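PDB 6DY3: N-acylethanolamine-hydrolyzing acid amidase subunit beta from Caenorhabditis elegans, which probably hydrolyses bioactive fatty acid amides, such as N-palmitoylethanolamine, to ethanolamine and free fatty acids as part of a heterodimer with the alpha subunit. Local coordinates for residues Gly40-Thr48 and Leu56-Tyr64; Arg205-Val214 and Phe226-Pro234. All blocks are in the same frame, centred on the assembly; numbering follows the deposited sequence.

Interaction 1 (Gly40-Thr48 and Leu56-Tyr64); sequences GTIQYSGLT and LTGQRPGEY
Ser-45 and Gln-59 hydrogen-bond to each other in both directions and Leu-47 N donates to Thr-57 O, so strands 41-48 and 57-60 run antiparallel, their axes at 164°. They are the arms of a beta hairpin in the seven-stranded sheet, one of the two stacked sheets of the Ntn-hydrolase fold. Between these rungs Gly-46 and Gly-58 form a non-hydrogen-bonded pair, with the CA atoms of Gly-46 and Gly-58 3.8 Å apart. Ser-45, Leu-47, Thr-57 and Gln-59 share one face; Leu-47 and Thr-57 lie side by side, Leu-47 CD1 4.2 Å from Thr-57 CG2.

The Gln-43 end is different. There a classic beta bulge sets two residues, Gln-43 and Tyr-44, opposite Phe-36 of strand 31-38. Arg-60 starts away from 40-48, but CG anti to the backbone N (chi1 179°) and a bend at chi2 bring its CD to 3.4 Å from Gln-43 O. Its NH1 goes on to weak hydrogen bonds with the carbonyls of Leu-100 and Glu-101, while Tyr-44 OH bonds Glu-101 OE1. With an alanine in place of Arg-60, the Leu-100 and Glu-101 carbonyls would probably lose this weak shared donor and Gln-43 O the methylene lying against it. Pro-61 finishes the contact: its CG meets Ile-42 CG2 at 4.1 Å, and its CD sits 3.9 Å from Tyr-44 CA.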
ATOM      1  N   GLY B  40     -14.256  -7.992  19.014  1.00 67.86           N
ATOM      2  CA  GLY B  40     -14.589  -6.623  19.350  1.00 60.46           C
ATOM      3  C   GLY B  40     -13.416  -5.681  19.466  1.00 58.59           C
ATOM      4  O   GLY B  40     -13.598  -4.549  19.923  1.00 57.19           O
ATOM      5  N   THR B  41     -12.221  -6.102  19.059  1.00 64.77           N
ATOM      6  CA  THR B  41     -11.018  -5.285  19.150  1.00 66.43           C
ATOM      7  C   THR B  41     -10.404  -5.113  17.768  1.00 59.87           C
ATOM      8  O   THR B  41     -10.350  -6.063  16.980  1.00 56.66           O
ATOM      9  CB  THR B  41      -9.995  -5.918  20.100  1.00 68.03           C
ATOM     10  OG1 THR B  41     -10.608  -6.159  21.371  1.00 75.88           O
ATOM     11  CG2 THR B  41      -8.792  -4.999  20.291  1.00 63.11           C
ATOM     12  N   ILE B  42      -9.949  -3.896  17.475  1.00 54.38           N
ATOM     13  CA  ILE B  42      -9.287  -3.624  16.204  1.00 47.78           C
ATOM     14  C   ILE B  42      -7.920  -4.293  16.213  1.00 46.48           C
ATOM     15  O   ILE B  42      -7.045  -3.944  17.015  1.00 46.86           O
ATOM     16  CB  ILE B  42      -9.170  -2.114  15.949  1.00 46.55           C
ATOM     17  CG1 ILE B  42     -10.561  -1.499  15.760  1.00 47.25           C
ATOM     18  CG2 ILE B  42      -8.300  -1.844  14.714  1.00 45.17           C
ATOM     19  CD1 ILE B  42     -10.560  -0.002  15.547  1.00 46.81           C
ATOM     20  N   GLN B  43      -7.726  -5.253  15.308  1.00 47.20           N
ATOM     21  CA  GLN B  43      -6.430  -5.905  15.171  1.00 49.02           C
ATOM     22  C   GLN B  43      -5.474  -5.048  14.356  1.00 47.68           C
ATOM     23  O   GLN B  43      -4.317  -4.851  14.742  1.00 48.45           O
ATOM     24  CB  GLN B  43      -6.605  -7.279  14.525  1.00 50.29           C
ATOM     25  CG  GLN B  43      -7.591  -8.172  15.253  1.00 54.81           C
ATOM     26  CD  GLN B  43      -7.247  -8.331  16.713  1.00 54.25           C
ATOM     27  OE1 GLN B  43      -6.195  -8.865  17.055  1.00 53.67           O
ATOM     28  NE2 GLN B  43      -8.121  -7.845  17.586  1.00 55.88           N
ATOM     29  N   TYR B  44      -5.940  -4.541  13.220  1.00 42.56           N
ATOM     30  CA  TYR B  44      -5.143  -3.676  12.369  1.00 39.99           C
ATOM     31  C   TYR B  44      -6.095  -2.975  11.417  1.00 40.36           C
ATOM     32  O   TYR B  44      -7.233  -3.407  11.222  1.00 40.22           O
ATOM     33  CB  TYR B  44      -4.064  -4.456  11.599  1.00 38.70           C
ATOM     34  CG  TYR B  44      -4.600  -5.633  10.811  1.00 39.16           C
ATOM     35  CD1 TYR B  44      -4.931  -5.505   9.474  1.00 37.19           C
ATOM     36  CD2 TYR B  44      -4.790  -6.870  11.413  1.00 40.72           C
ATOM     37  CE1 TYR B  44      -5.424  -6.571   8.760  1.00 37.03           C
ATOM     38  CE2 TYR B  44      -5.283  -7.944  10.701  1.00 39.36           C
ATOM     39  CZ  TYR B  44      -5.602  -7.786   9.377  1.00 38.10           C
ATOM     40  OH  TYR B  44      -6.097  -8.848   8.657  1.00 38.29           O
ATOM     41  N   SER B  45      -5.624  -1.868  10.862  1.00 41.96           N
ATOM     42  CA  SER B  45      -6.391  -1.063   9.927  1.00 41.95           C
ATOM     43  C   SER B  45      -5.609  -0.927   8.628  1.00 37.40           C
ATOM     44  O   SER B  45      -4.415  -1.236   8.557  1.00 35.38           O
ATOM     45  CB  SER B  45      -6.703   0.320  10.512  1.00 45.47           C
ATOM     46  OG  SER B  45      -7.304   0.208  11.790  1.00 50.24           O
ATOM     47  N   GLY B  46      -6.296  -0.468   7.591  1.00 35.61           N
ATOM     48  CA  GLY B  46      -5.650  -0.278   6.311  1.00 34.13           C
ATOM     49  C   GLY B  46      -6.521   0.489   5.348  1.00 34.07           C
ATOM     50  O   GLY B  46      -7.735   0.621   5.535  1.00 34.89           O
ATOM     51  N   LEU B  47      -5.869   1.029   4.328  1.00 33.85           N
ATOM     52  CA  LEU B  47      -6.548   1.576   3.167  1.00 32.49           C
ATOM     53  C   LEU B  47      -6.531   0.523   2.067  1.00 32.08           C
ATOM     54  O   LEU B  47      -5.567  -0.237   1.932  1.00 31.61           O
ATOM     55  CB  LEU B  47      -5.872   2.861   2.694  1.00 31.91           C
ATOM     56  CG  LEU B  47      -6.058   4.094   3.586  1.00 36.40           C
ATOM     57  CD1 LEU B  47      -5.066   5.191   3.209  1.00 36.97           C
ATOM     58  CD2 LEU B  47      -7.478   4.618   3.491  1.00 36.04           C
ATOM     59  N   THR B  48      -7.628   0.423   1.335  1.00 32.13           N
ATOM     60  CA  THR B  48      -7.681  -0.498   0.214  1.00 37.76           C
ATOM     61  C   THR B  48      -8.788  -0.023  -0.717  1.00 40.85           C
ATOM     62  O   THR B  48      -9.309   1.090  -0.575  1.00 42.14           O
ATOM     63  CB  THR B  48      -7.884  -1.944   0.687  1.00 41.01           C
ATOM     64  OG1 THR B  48      -7.774  -2.831  -0.434  1.00 39.30           O
ATOM     65  CG2 THR B  48      -9.249  -2.125   1.356  1.00 42.27           C
ATOM     66  N   LEU B  56      -1.965  -2.455   1.320  1.00 30.80           N
ATOM     67  CA  LEU B  56      -0.697  -1.844   0.949  1.00 32.40           C
ATOM     68  C   LEU B  56      -0.392  -0.575   1.733  1.00 31.74           C
ATOM     69  O   LEU B  56       0.740  -0.080   1.659  1.00 29.55           O
ATOM     70  CB  LEU B  56      -0.670  -1.528  -0.554  1.00 35.72           C
ATOM     71  CG  LEU B  56      -0.797  -2.744  -1.477  1.00 35.65           C
ATOM     72  CD1 LEU B  56      -0.847  -2.301  -2.924  1.00 36.54           C
ATOM     73  CD2 LEU B  56       0.342  -3.737  -1.260  1.00 31.70           C
ATOM     74  N   THR B  57      -1.359  -0.040   2.473  1.00 36.27           N
ATOM     75  CA  THR B  57      -1.150   1.077   3.389  1.00 38.35           C
ATOM     76  C   THR B  57      -1.945   0.744   4.642  1.00 37.26           C
ATOM     77  O   THR B  57      -3.179   0.743   4.603  1.00 39.18           O
ATOM     78  CB  THR B  57      -1.621   2.404   2.786  1.00 43.27           C
ATOM     79  OG1 THR B  57      -1.040   2.591   1.490  1.00 44.52           O
ATOM     80  CG2 THR B  57      -1.249   3.576   3.696  1.00 43.04           C
ATOM     81  N   GLY B  58      -1.252   0.449   5.742  1.00 32.28           N
ATOM     82  CA  GLY B  58      -1.922  -0.072   6.915  1.00 32.59           C
ATOM     83  C   GLY B  58      -1.192   0.250   8.199  1.00 35.31           C
ATOM     84  O   GLY B  58      -0.087   0.798   8.199  1.00 32.89           O
ATOM     85  N   GLN B  59      -1.833  -0.121   9.307  1.00 43.55           N
ATOM     86  CA  GLN B  59      -1.366   0.260  10.631  1.00 42.64           C
ATOM     87  C   GLN B  59      -1.762  -0.796  11.653  1.00 41.04           C
ATOM     88  O   GLN B  59      -2.900  -1.275  11.662  1.00 37.65           O
ATOM     89  CB  GLN B  59      -1.945   1.616  11.048  1.00 40.11           C
ATOM     90  CG  GLN B  59      -1.476   2.103  12.404  1.00 41.32           C
ATOM     91  CD  GLN B  59      -2.212   3.346  12.855  1.00 42.86           C
ATOM     92  OE1 GLN B  59      -1.616   4.413  12.988  1.00 44.47           O
ATOM     93  NE2 GLN B  59      -3.513   3.212  13.106  1.00 42.77           N
ATOM     94  N   ARG B  60      -0.813  -1.146  12.519  1.00 40.96           N
ATOM     95  CA  ARG B  60      -1.107  -1.918  13.716  1.00 42.52           C
ATOM     96  C   ARG B  60      -1.245  -0.918  14.863  1.00 40.83           C
ATOM     97  O   ARG B  60      -0.226  -0.472  15.412  1.00 40.62           O
ATOM     98  CB  ARG B  60       0.010  -2.921  13.999  1.00 44.22           C
ATOM     99  CG  ARG B  60      -0.179  -3.765  15.242  1.00 45.96           C
ATOM    100  CD  ARG B  60      -0.971  -5.021  14.953  1.00 48.16           C
ATOM    101  NE  ARG B  60      -0.767  -6.042  15.979  1.00 50.11           N
ATOM    102  CZ  ARG B  60      -1.327  -7.246  15.959  1.00 51.02           C
ATOM    103  NH1 ARG B  60      -2.132  -7.594  14.962  1.00 52.66           N
ATOM    104  NH2 ARG B  60      -1.083  -8.107  16.938  1.00 51.17           N
ATOM    105  N   PRO B  61      -2.458  -0.539  15.266  1.00 41.45           N
ATOM    106  CA  PRO B  61      -2.605   0.625  16.150  1.00 42.49           C
ATOM    107  C   PRO B  61      -1.755   0.508  17.407  1.00 43.79           C
ATOM    108  O   PRO B  61      -1.704  -0.539  18.055  1.00 44.64           O
ATOM    109  CB  PRO B  61      -4.105   0.646  16.467  1.00 43.65           C
ATOM    110  CG  PRO B  61      -4.594  -0.725  16.129  1.00 43.64           C
ATOM    111  CD  PRO B  61      -3.746  -1.198  15.004  1.00 41.86           C
ATOM    112  N   GLY B  62      -1.056   1.594  17.729  1.00 44.12           N
ATOM    113  CA  GLY B  62      -0.195   1.638  18.886  1.00 44.88           C
ATOM    114  C   GLY B  62       1.181   1.038  18.692  1.00 46.57           C
ATOM    115  O   GLY B  62       2.041   1.216  19.562  1.00 45.13           O
ATOM    116  N   GLU B  63       1.431   0.341  17.585  1.00 55.49           N
ATOM    117  CA  GLU B  63       2.672  -0.411  17.422  1.00 59.93           C
ATOM    118  C   GLU B  63       3.464   0.037  16.202  1.00 53.39           C
ATOM    119  O   GLU B  63       4.619   0.449  16.348  1.00 55.20           O
ATOM    120  CB  GLU B  63       2.360  -1.910  17.361  1.00 64.55           C
ATOM    121  CG  GLU B  63       1.651  -2.430  18.614  1.00 67.97           C
ATOM    122  CD  GLU B  63       2.544  -2.418  19.858  1.00 71.44           C
ATOM    123  OE1 GLU B  63       3.762  -2.168  19.731  1.00 71.63           O
ATOM    124  OE2 GLU B  63       2.023  -2.656  20.969  1.00 74.93           O
ATOM    125  N   TYR B  64       2.900  -0.049  15.001  1.00 39.82           N
ATOM    126  CA  TYR B  64       3.637   0.349  13.811  1.00 35.67           C
ATOM    127  C   TYR B  64       2.669   0.569  12.657  1.00 33.56           C
ATOM    128  O   TYR B  64       1.520   0.118  12.683  1.00 29.40           O
ATOM    129  CB  TYR B  64       4.675  -0.704  13.415  1.00 34.10           C
ATOM    130  CG  TYR B  64       4.071  -2.034  13.031  1.00 37.03           C
ATOM    131  CD1 TYR B  64       3.825  -2.346  11.700  1.00 36.83           C
ATOM    132  CD2 TYR B  64       3.746  -2.979  13.992  1.00 39.45           C
ATOM    133  CE1 TYR B  64       3.279  -3.558  11.339  1.00 34.32           C
ATOM    134  CE2 TYR B  64       3.198  -4.195  13.638  1.00 39.95           C
ATOM    135  CZ  TYR B  64       2.966  -4.479  12.311  1.00 37.97           C
ATOM    136  OH  TYR B  64       2.420  -5.689  11.957  1.00 40.98           O
TER
HETATM  137  O   HOH W   1      -3.884  -0.691   0.232  1.00 38.27           O

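Interaction 2 (Arg205-Val214 and Phe226-Pro234); sequences RNNLTVFSTV and FRQSTWILP
Leu-233, next to the C-terminus, packs against Arg-205 and the run Thr-209 to Ser-212 and is the residue this contact buries most. Its backbone N donates to Val-210 O at 3.1 Å, and its CB points toward 205-214. The two methyls divide the work. CD1 lies 3.5 Å from Phe-211 CA and also reaches Thr-209 CG2 and Ser-212 OG, whereas CD2 rests on the aliphatic CG and CD of Arg-205. The polar ends of these neighbours turn to other partners: Arg-205 NE to Ser-200 O, Thr-209 OG1 to Asp-20 and Ser-212 OG to Asn-18.

Ser-212 makes the paired rung. Its N bonds Trp-231 O at 2.9 Å, and its O receives Trp-231 N at 2.8 Å. This antiparallel pairing adds the short strand 231-232 to the outer side of strand 209-215 in the five-stranded sheet of the Ntn-hydrolase fold, and Ile-232 in turn forms backbone hydrogen bonds with the alpha-subunit chain.

Beyond the rungs, hydroxyls carry the pairing onward. Thr-213 holds OG1 anti to its backbone N (chi1 -170°), which puts it 2.9 Å from Thr-230 OG1 in a hydrogen bond that either could donate. The same Thr-213 OG1 meets the edge of the Phe-226 ring in plane, 3.4 Å from CE2. Arg-17, probably important for activity, packs against Thr-213. At the far end Ser-229 OG, also at the edge of the Phe-226 ring, donates to Val-214 O at 2.7 Å in the plane of that carbonyl.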
ATOM      1  N   ARG B 205       2.052  15.919  -4.485  1.00 30.39           N
ATOM      2  CA  ARG B 205       0.693  15.810  -4.991  1.00 32.00           C
ATOM      3  C   ARG B 205       0.717  16.167  -6.471  1.00 28.75           C
ATOM      4  O   ARG B 205       1.352  17.147  -6.865  1.00 33.07           O
ATOM      5  CB  ARG B 205      -0.245  16.743  -4.219  1.00 31.76           C
ATOM      6  CG  ARG B 205      -1.531  17.097  -4.947  1.00 29.20           C
ATOM      7  CD  ARG B 205      -2.419  17.987  -4.090  1.00 32.64           C
ATOM      8  NE  ARG B 205      -1.839  19.312  -3.866  1.00 37.89           N
ATOM      9  CZ  ARG B 205      -2.088  20.385  -4.614  1.00 41.06           C
ATOM     10  NH1 ARG B 205      -2.912  20.309  -5.649  1.00 41.79           N
ATOM     11  NH2 ARG B 205      -1.511  21.542  -4.321  1.00 44.21           N
ATOM     12  N   ASN B 206       0.030  15.371  -7.288  1.00 26.50           N
ATOM     13  CA  ASN B 206       0.066  15.557  -8.733  1.00 24.47           C
ATOM     14  C   ASN B 206      -1.219  15.000  -9.339  1.00 27.68           C
ATOM     15  O   ASN B 206      -2.129  14.568  -8.629  1.00 32.70           O
ATOM     16  CB  ASN B 206       1.308  14.901  -9.332  1.00 23.77           C
ATOM     17  CG  ASN B 206       1.413  13.449  -8.974  1.00 24.23           C
ATOM     18  OD1 ASN B 206       0.661  12.626  -9.499  1.00 23.09           O
ATOM     19  ND2 ASN B 206       2.341  13.116  -8.073  1.00 27.06           N
ATOM     20  N   ASN B 207      -1.292  15.027 -10.673  1.00 39.03           N
ATOM     21  CA  ASN B 207      -2.518  14.634 -11.365  1.00 44.75           C
ATOM     22  C   ASN B 207      -2.882  13.174 -11.116  1.00 39.26           C
ATOM     23  O   ASN B 207      -4.057  12.804 -11.223  1.00 39.73           O
ATOM     24  CB  ASN B 207      -2.374  14.883 -12.867  1.00 51.02           C
ATOM     25  CG  ASN B 207      -2.353  16.356 -13.215  1.00 61.80           C
ATOM     26  OD1 ASN B 207      -2.986  17.171 -12.541  1.00 64.78           O
ATOM     27  ND2 ASN B 207      -1.625  16.708 -14.275  1.00 69.17           N
ATOM     28  N   LEU B 208      -1.901  12.325 -10.817  1.00 32.34           N
ATOM     29  CA  LEU B 208      -2.163  10.906 -10.606  1.00 30.45           C
ATOM     30  C   LEU B 208      -2.405  10.551  -9.148  1.00 27.75           C
ATOM     31  O   LEU B 208      -2.716   9.393  -8.855  1.00 29.78           O
ATOM     32  CB  LEU B 208      -0.995  10.072 -11.143  1.00 26.90           C
ATOM     33  CG  LEU B 208      -0.675  10.293 -12.621  1.00 24.67           C
ATOM     34  CD1 LEU B 208       0.438   9.373 -13.049  1.00 28.18           C
ATOM     35  CD2 LEU B 208      -1.903  10.082 -13.491  1.00 27.45           C
ATOM     36  N   THR B 209      -2.290  11.505  -8.229  1.00 26.21           N
ATOM     37  CA  THR B 209      -2.436  11.194  -6.814  1.00 24.96           C
ATOM     38  C   THR B 209      -3.889  10.844  -6.505  1.00 24.77           C
ATOM     39  O   THR B 209      -4.793  11.652  -6.739  1.00 25.14           O
ATOM     40  CB  THR B 209      -1.967  12.369  -5.962  1.00 30.23           C
ATOM     41  OG1 THR B 209      -0.650  12.761  -6.363  1.00 51.32           O
ATOM     42  CG2 THR B 209      -1.944  11.980  -4.493  1.00 26.03           C
ATOM     43  N   VAL B 210      -4.108   9.628  -5.998  1.00 25.55           N
ATOM     44  CA  VAL B 210      -5.452   9.194  -5.623  1.00 26.35           C
ATOM     45  C   VAL B 210      -5.808   9.702  -4.234  1.00 29.38           C
ATOM     46  O   VAL B 210      -6.836  10.364  -4.037  1.00 30.15           O
ATOM     47  CB  VAL B 210      -5.567   7.660  -5.704  1.00 25.23           C
ATOM     48  CG1 VAL B 210      -6.909   7.181  -5.135  1.00 25.51           C
ATOM     49  CG2 VAL B 210      -5.413   7.204  -7.135  1.00 29.12           C
ATOM     50  N   PHE B 211      -4.976   9.383  -3.244  1.00 29.73           N
ATOM     51  CA  PHE B 211      -5.214   9.839  -1.885  1.00 29.42           C
ATOM     52  C   PHE B 211      -3.904  10.218  -1.218  1.00 26.31           C
ATOM     53  O   PHE B 211      -2.819   9.811  -1.636  1.00 25.29           O
ATOM     54  CB  PHE B 211      -5.940   8.785  -1.032  1.00 31.97           C
ATOM     55  CG  PHE B 211      -5.155   7.516  -0.804  1.00 29.96           C
ATOM     56  CD1 PHE B 211      -4.110   7.476   0.104  1.00 27.49           C
ATOM     57  CD2 PHE B 211      -5.515   6.347  -1.447  1.00 30.04           C
ATOM     58  CE1 PHE B 211      -3.411   6.314   0.322  1.00 27.83           C
ATOM     59  CE2 PHE B 211      -4.821   5.175  -1.223  1.00 31.82           C
ATOM     60  CZ  PHE B 211      -3.772   5.158  -0.338  1.00 30.47           C
ATOM     61  N   SER B 212      -4.038  11.002  -0.156  1.00 31.95           N
ATOM     62  CA  SER B 212      -2.956  11.329   0.759  1.00 34.04           C
ATOM     63  C   SER B 212      -3.395  10.910   2.154  1.00 32.03           C
ATOM     64  O   SER B 212      -4.554  11.117   2.526  1.00 35.15           O
ATOM     65  CB  SER B 212      -2.631  12.828   0.745  1.00 35.69           C
ATOM     66  OG  SER B 212      -2.158  13.268  -0.512  1.00 34.07           O
ATOM     67  N   THR B 213      -2.478  10.324   2.926  1.00 27.30           N
ATOM     68  CA  THR B 213      -2.805   9.834   4.256  1.00 27.99           C
ATOM     69  C   THR B 213      -1.642  10.090   5.202  1.00 28.25           C
ATOM     70  O   THR B 213      -0.486  10.215   4.789  1.00 27.73           O
ATOM     71  CB  THR B 213      -3.155   8.334   4.237  1.00 27.77           C
ATOM     72  OG1 THR B 213      -3.695   7.943   5.506  1.00 28.99           O
ATOM     73  CG2 THR B 213      -1.934   7.496   3.938  1.00 27.25           C
ATOM     74  N   VAL B 214      -1.974  10.185   6.485  1.00 29.15           N
ATOM     75  CA  VAL B 214      -0.990  10.333   7.547  1.00 29.62           C
ATOM     76  C   VAL B 214      -1.308   9.306   8.620  1.00 30.90           C
ATOM     77  O   VAL B 214      -2.476   9.091   8.965  1.00 30.69           O
ATOM     78  CB  VAL B 214      -0.984  11.758   8.141  1.00 31.67           C
ATOM     79  CG1 VAL B 214       0.059  11.870   9.247  1.00 31.85           C
ATOM     80  CG2 VAL B 214      -0.732  12.804   7.054  1.00 29.99           C
ATOM     81  N   PHE B 226      -6.155   7.638  12.234  1.00 41.26           N
ATOM     82  CA  PHE B 226      -6.051   7.070  10.895  1.00 35.93           C
ATOM     83  C   PHE B 226      -7.405   6.993  10.201  1.00 37.72           C
ATOM     84  O   PHE B 226      -7.478   7.077   8.969  1.00 41.12           O
ATOM     85  CB  PHE B 226      -5.413   5.683  10.985  1.00 33.18           C
ATOM     86  CG  PHE B 226      -5.150   5.033   9.655  1.00 35.24           C
ATOM     87  CD1 PHE B 226      -5.161   3.650   9.542  1.00 36.21           C
ATOM     88  CD2 PHE B 226      -4.867   5.795   8.527  1.00 36.97           C
ATOM     89  CE1 PHE B 226      -4.912   3.037   8.326  1.00 37.89           C
ATOM     90  CE2 PHE B 226      -4.619   5.193   7.307  1.00 35.33           C
ATOM     91  CZ  PHE B 226      -4.638   3.810   7.205  1.00 36.63           C
ATOM     92  N   ARG B 227      -8.483   6.827  10.971  1.00 37.58           N
ATOM     93  CA  ARG B 227      -9.823   6.692  10.409  1.00 38.55           C
ATOM     94  C   ARG B 227     -10.336   7.980   9.778  1.00 38.32           C
ATOM     95  O   ARG B 227     -11.341   7.940   9.059  1.00 37.82           O
ATOM     96  CB  ARG B 227     -10.798   6.232  11.500  1.00 39.12           C
ATOM     97  CG  ARG B 227     -12.108   5.681  10.974  1.00 41.57           C
ATOM     98  CD  ARG B 227     -13.011   5.175  12.099  1.00 47.32           C
ATOM     99  NE  ARG B 227     -12.367   4.134  12.903  1.00 48.96           N
ATOM    100  CZ  ARG B 227     -11.901   4.298  14.142  1.00 48.19           C
ATOM    101  NH1 ARG B 227     -12.011   5.470  14.761  1.00 51.73           N
ATOM    102  NH2 ARG B 227     -11.329   3.277  14.773  1.00 41.68           N
ATOM    103  N   GLN B 228      -9.681   9.115  10.032  1.00 37.99           N
ATOM    104  CA  GLN B 228     -10.126  10.403   9.513  1.00 39.21           C
ATOM    105  C   GLN B 228      -8.999  11.206   8.874  1.00 40.01           C
ATOM    106  O   GLN B 228      -9.224  12.359   8.487  1.00 35.32           O
ATOM    107  CB  GLN B 228     -10.773  11.227  10.633  1.00 39.50           C
ATOM    108  CG  GLN B 228      -9.860  11.475  11.833  1.00 40.60           C
ATOM    109  CD  GLN B 228      -8.877  12.612  11.621  1.00 39.57           C
ATOM    110  OE1 GLN B 228      -9.267  13.762  11.406  1.00 37.78           O
ATOM    111  NE2 GLN B 228      -7.590  12.289  11.659  1.00 40.83           N
ATOM    112  N   SER B 229      -7.797  10.636   8.756  1.00 43.94           N
ATOM    113  CA  SER B 229      -6.634  11.361   8.260  1.00 43.72           C
ATOM    114  C   SER B 229      -6.432  11.246   6.750  1.00 42.48           C
ATOM    115  O   SER B 229      -5.558  11.929   6.206  1.00 43.39           O
ATOM    116  CB  SER B 229      -5.375  10.869   8.979  1.00 41.28           C
ATOM    117  OG  SER B 229      -5.120   9.513   8.664  1.00 41.89           O
ATOM    118  N   THR B 230      -7.194  10.409   6.058  1.00 39.76           N
ATOM    119  CA  THR B 230      -6.992  10.219   4.629  1.00 34.79           C
ATOM    120  C   THR B 230      -7.832  11.195   3.824  1.00 32.98           C
ATOM    121  O   THR B 230      -8.965  11.514   4.190  1.00 33.28           O
ATOM    122  CB  THR B 230      -7.327   8.789   4.221  1.00 34.46           C
ATOM    123  OG1 THR B 230      -6.558   7.888   5.021  1.00 38.69           O
ATOM    124  CG2 THR B 230      -7.002   8.553   2.759  1.00 32.52           C
ATOM    125  N   TRP B 231      -7.270  11.640   2.705  1.00 35.64           N
ATOM    126  CA  TRP B 231      -7.861  12.666   1.858  1.00 33.42           C
ATOM    127  C   TRP B 231      -7.861  12.158   0.427  1.00 30.61           C
ATOM    128  O   TRP B 231      -6.795  11.910  -0.146  1.00 31.31           O
ATOM    129  CB  TRP B 231      -7.069  13.970   1.980  1.00 34.89           C
ATOM    130  CG  TRP B 231      -7.525  15.091   1.106  1.00 39.48           C
ATOM    131  CD1 TRP B 231      -6.915  15.542  -0.024  1.00 39.77           C
ATOM    132  CD2 TRP B 231      -8.677  15.930   1.302  1.00 43.58           C
ATOM    133  NE1 TRP B 231      -7.615  16.604  -0.554  1.00 42.75           N
ATOM    134  CE2 TRP B 231      -8.700  16.860   0.244  1.00 43.11           C
ATOM    135  CE3 TRP B 231      -9.691  15.980   2.266  1.00 42.96           C
ATOM    136  CZ2 TRP B 231      -9.695  17.825   0.120  1.00 41.65           C
ATOM    137  CZ3 TRP B 231     -10.677  16.938   2.141  1.00 42.40           C
ATOM    138  CH2 TRP B 231     -10.673  17.847   1.077  1.00 43.04           C
ATOM    139  N   ILE B 232      -9.044  11.979  -0.142  1.00 29.23           N
ATOM    140  CA  ILE B 232      -9.169  11.611  -1.546  1.00 32.26           C
ATOM    141  C   ILE B 232      -9.134  12.896  -2.360  1.00 37.06           C
ATOM    142  O   ILE B 232      -9.979  13.781  -2.178  1.00 36.98           O
ATOM    143  CB  ILE B 232     -10.458  10.818  -1.801  1.00 32.26           C
ATOM    144  CG1 ILE B 232     -10.462   9.558  -0.934  1.00 29.01           C
ATOM    145  CG2 ILE B 232     -10.575  10.465  -3.286  1.00 34.44           C
ATOM    146  CD1 ILE B 232     -11.720   8.750  -1.031  1.00 31.20           C
ATOM    147  N   LEU B 233      -8.154  13.008  -3.255  1.00 40.01           N
ATOM    148  CA  LEU B 233      -7.928  14.303  -3.873  1.00 42.41           C
ATOM    149  C   LEU B 233      -8.943  14.576  -4.983  1.00 44.91           C
ATOM    150  O   LEU B 233      -9.367  13.657  -5.685  1.00 44.48           O
ATOM    151  CB  LEU B 233      -6.517  14.384  -4.435  1.00 37.87           C
ATOM    152  CG  LEU B 233      -5.489  14.552  -3.313  1.00 39.92           C
ATOM    153  CD1 LEU B 233      -4.969  13.200  -2.895  1.00 42.60           C
ATOM    154  CD2 LEU B 233      -4.361  15.471  -3.698  1.00 40.01           C
ATOM    155  N   PRO B 234      -9.346  15.843  -5.162  1.00 53.80           N
ATOM    156  CA  PRO B 234     -10.256  16.214  -6.252  1.00 57.16           C
ATOM    157  C   PRO B 234      -9.598  16.097  -7.624  1.00 59.80           C
ATOM    158  O   PRO B 234      -8.385  16.282  -7.758  1.00 58.29           O
ATOM    159  CB  PRO B 234     -10.614  17.669  -5.928  1.00 55.01           C
ATOM    160  CG  PRO B 234      -9.476  18.167  -5.122  1.00 53.89           C
ATOM    161  CD  PRO B 234      -9.011  17.001  -4.314  1.00 55.33           C
ATOM    162  OXT PRO B 234     -10.266  15.810  -8.623  1.00 63.59           O
TER

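Overall arrangement
Interaction 1 closes before interaction 2 opens along the chain, and their centres lie about 17 Å apart. Each belongs to a different antiparallel sheet: 40-48 with 56-64 to the seven-stranded one, 205-214 with 226-234 to the five-stranded one. The sheets meet face to face at Leu-47, whose CD1 is 3.5 Å from Phe-211 CE1 and 3.6 Å from Thr-230 OG1; Gln-59 also packs on Phe-226. Arg-17 is close to both contacts, side chain to side chain about 3 Å from Thr-57 and about 4 Å from Thr-213. Both contacts also come near the probable nucleophile Cys-1, whose side chain is about 8 Å from those of Thr-57 and Phe-211.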